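Local atomic coordinates of protein Niban 2 (Homo sapiens, PDB entry 7CTP), a protein that may suppress apoptosis and may promote melanoma cell invasion in vitro, and contains a PH domain within a largely helical N-terminal portion. Residues A[202-207]-A[292-297]. Sequence-based numbering, arbitrary orientation.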
ATOM      1  N   LYS A 202       2.253  -7.427  13.388  1.00 29.32           N
ATOM      2  CA  LYS A 202       1.866  -8.789  13.726  1.00 32.12           C
ATOM      3  C   LYS A 202       0.362  -8.932  13.859  1.00 29.87           C
ATOM      4  O   LYS A 202      -0.207  -9.935  13.425  1.00 31.55           O
ATOM      5  CB  LYS A 202       2.551  -9.230  15.023  1.00 33.28           C
ATOM      6  CG  LYS A 202       4.066  -9.110  14.987  1.00 41.66           C
ATOM      7  CD  LYS A 202       4.693  -9.642  16.263  1.00 38.79           C
ATOM      8  CE  LYS A 202       6.110 -10.153  16.008  1.00 57.92           C
ATOM      9  NZ  LYS A 202       6.145 -11.587  15.573  1.00 63.27           N
ATOM     10  N   VAL A 203      -0.299  -7.946  14.461  1.00 23.59           N
ATOM     11  CA  VAL A 203      -1.687  -8.135  14.866  1.00 22.58           C
ATOM     12  C   VAL A 203      -2.567  -7.024  14.314  1.00 24.73           C
ATOM     13  O   VAL A 203      -3.568  -7.297  13.645  1.00 23.04           O
ATOM     14  CB  VAL A 203      -1.807  -8.207  16.397  1.00 22.31           C
ATOM     15  CG1 VAL A 203      -3.260  -8.393  16.817  1.00 26.11           C
ATOM     16  CG2 VAL A 203      -0.943  -9.351  16.927  1.00 29.00           C
ATOM     17  N   GLU A 204      -2.204  -5.766  14.603  1.00 25.58           N
ATOM     18  CA  GLU A 204      -3.058  -4.635  14.232  1.00 24.52           C
ATOM     19  C   GLU A 204      -3.264  -4.555  12.725  1.00 25.35           C
ATOM     20  O   GLU A 204      -4.383  -4.319  12.250  1.00 24.38           O
ATOM     21  CB  GLU A 204      -2.453  -3.335  14.755  1.00 25.87           C
ATOM     22  CG  GLU A 204      -2.596  -3.146  16.254  1.00 25.82           C
ATOM     23  CD  GLU A 204      -1.964  -1.849  16.731  1.00 40.32           C
ATOM     24  OE1 GLU A 204      -1.798  -0.920  15.906  1.00 36.87           O
ATOM     25  OE2 GLU A 204      -1.632  -1.768  17.931  1.00 39.72           O
ATOM     26  N   GLY A 205      -2.188  -4.713  11.957  1.00 25.89           N
ATOM     27  CA  GLY A 205      -2.255  -4.645  10.514  1.00 27.88           C
ATOM     28  C   GLY A 205      -3.197  -5.661   9.898  1.00 23.72           C
ATOM     29  O   GLY A 205      -4.158  -5.305   9.207  1.00 23.38           O
ATOM     30  N   PRO A 206      -2.932  -6.956  10.126  1.00 25.09           N
ATOM     31  CA  PRO A 206      -3.838  -7.986   9.591  1.00 28.60           C
ATOM     32  C   PRO A 206      -5.268  -7.871  10.090  1.00 24.61           C
ATOM     33  O   PRO A 206      -6.203  -8.121   9.323  1.00 25.81           O
ATOM     34  CB  PRO A 206      -3.184  -9.300  10.057  1.00 25.17           C
ATOM     35  CG  PRO A 206      -1.745  -8.962  10.209  1.00 26.12           C
ATOM     36  CD  PRO A 206      -1.711  -7.545  10.712  1.00 29.11           C
ATOM     37  N   ALA A 207      -5.474  -7.516  11.361  1.00 23.05           N
ATOM     38  CA  ALA A 207      -6.838  -7.360  11.859  1.00 20.35           C
ATOM     39  C   ALA A 207      -7.554  -6.261  11.091  1.00 21.89           C
ATOM     40  O   ALA A 207      -8.713  -6.412  10.696  1.00 21.63           O
ATOM     41  CB  ALA A 207      -6.837  -7.061  13.355  1.00 23.29           C
ATOM     42  N   LYS A 292      -9.320   0.364  23.227  1.00 24.65           N
ATOM     43  CA  LYS A 292     -10.086  -0.630  23.969  1.00 25.70           C
ATOM     44  C   LYS A 292      -9.544  -2.033  23.738  1.00 33.39           C
ATOM     45  O   LYS A 292      -9.444  -2.825  24.688  1.00 33.54           O
ATOM     46  CB  LYS A 292     -11.565  -0.549  23.596  1.00 27.99           C
ATOM     47  CG  LYS A 292     -12.420  -1.668  24.191  1.00 34.63           C
ATOM     48  CD  LYS A 292     -13.895  -1.446  23.882  1.00 45.70           C
ATOM     49  CE  LYS A 292     -14.236  -1.907  22.474  1.00 46.66           C
ATOM     50  NZ  LYS A 292     -15.666  -1.672  22.111  1.00 51.74           N
ATOM     51  N   VAL A 293      -9.193  -2.375  22.494  1.00 25.02           N
ATOM     52  CA  VAL A 293      -8.687  -3.722  22.249  1.00 27.55           C
ATOM     53  C   VAL A 293      -7.297  -3.893  22.855  1.00 27.49           C
ATOM     54  O   VAL A 293      -6.965  -4.968  23.368  1.00 31.07           O
ATOM     55  CB  VAL A 293      -8.711  -4.077  20.748  1.00 26.77           C
ATOM     56  CG1 VAL A 293     -10.137  -4.075  20.232  1.00 26.40           C
ATOM     57  CG2 VAL A 293      -7.828  -3.153  19.918  1.00 28.97           C
ATOM     58  N   GLN A 294      -6.472  -2.841  22.832  1.00 27.14           N
ATOM     59  CA  GLN A 294      -5.126  -2.958  23.391  1.00 30.24           C
ATOM     60  C   GLN A 294      -5.171  -3.172  24.899  1.00 32.16           C
ATOM     61  O   GLN A 294      -4.270  -3.808  25.460  1.00 34.53           O
ATOM     62  CB  GLN A 294      -4.287  -1.722  23.057  1.00 31.58           C
ATOM     63  CG  GLN A 294      -3.859  -1.623  21.587  1.00 30.30           C
ATOM     64  CD  GLN A 294      -3.304  -0.257  21.218  1.00 32.03           C
ATOM     65  OE1 GLN A 294      -3.520   0.731  21.921  1.00 32.63           O
ATOM     66  NE2 GLN A 294      -2.592  -0.195  20.101  1.00 33.24           N
ATOM     67  N   GLN A 295      -6.224  -2.681  25.560  1.00 30.54           N
ATOM     68  CA  GLN A 295      -6.371  -2.876  27.001  1.00 30.55           C
ATOM     69  C   GLN A 295      -6.627  -4.338  27.352  1.00 36.83           C
ATOM     70  O   GLN A 295      -6.123  -4.840  28.366  1.00 32.23           O
ATOM     71  CB  GLN A 295      -7.504  -1.999  27.535  1.00 38.37           C
ATOM     72  CG  GLN A 295      -7.583  -1.972  29.048  1.00 58.09           C
ATOM     73  CD  GLN A 295      -7.102  -0.671  29.638  1.00 51.64           C
ATOM     74  OE1 GLN A 295      -6.535   0.170  28.945  1.00 58.58           O
ATOM     75  NE2 GLN A 295      -7.331  -0.495  30.928  1.00 52.69           N
ATOM     76  N   VAL A 296      -7.441  -5.033  26.551  1.00 28.18           N
ATOM     77  CA  VAL A 296      -7.731  -6.430  26.856  1.00 22.38           C
ATOM     78  C   VAL A 296      -6.790  -7.405  26.155  1.00 23.30           C
ATOM     79  O   VAL A 296      -6.869  -8.611  26.426  1.00 24.11           O
ATOM     80  CB  VAL A 296      -9.182  -6.812  26.516  1.00 28.38           C
ATOM     81  CG1 VAL A 296     -10.146  -5.915  27.290  1.00 33.63           C
ATOM     82  CG2 VAL A 296      -9.424  -6.725  25.015  1.00 29.92           C
ATOM     83  N   GLN A 297      -5.884  -6.925  25.292  1.00 24.36           N
ATOM     84  CA  GLN A 297      -4.993  -7.844  24.581  1.00 24.79           C
ATOM     85  C   GLN A 297      -4.170  -8.721  25.518  1.00 24.10           C
ATOM     86  O   GLN A 297      -4.047  -9.931  25.244  1.00 20.73           O
ATOM     87  CB  GLN A 297      -4.080  -7.078  23.618  1.00 22.65           C
ATOM     88  CG  GLN A 297      -3.211  -8.006  22.754  1.00 22.34           C
ATOM     89  CD  GLN A 297      -2.347  -7.265  21.750  1.00 29.12           C
ATOM     90  OE1 GLN A 297      -2.731  -6.207  21.244  1.00 28.81           O
ATOM     91  NE2 GLN A 297      -1.178  -7.822  21.449  1.00 25.49           N
TER
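Glu204 and Gln294 reach out from two helices whose backbones stay well apart, their CA atoms 9.5 Å from each other, and meet through a single hydrogen bond. From CB, the Glu204 chain leaves with CG anti to the carbonyl carbon (chi1 -74°) and runs on extended, which carries the carboxylate toward Gln294; the contact begins at CD. CD comes within 3.8 Å of Gln294 NE2, and OE2 makes the bond, accepting from Gln294 NE2 at 2.8 Å. The N-H points only moderately straight at its acceptor (146°). OE2 lies almost in the amide plane of Gln294, whereas NE2 approaches from above the carboxylate plane, and the two side chains cross at about a right angle. Were Glu204 an alanine, the Gln294 amide would probably lose this acceptor and turn more freely at the surface. Glu204 opens helix 204-218, directly after the N-cap residue Val203, while Gln294 lies within the long helix 260-337. Helix 10-48 joins both: Tyr35 touches Val203 and hydrogen-bonds Gln297, and Ala38 packs against Ala207; the Glu204–Gln294 bond lies at the surface, where helices 10-48, 204-218 and 260-337 come together.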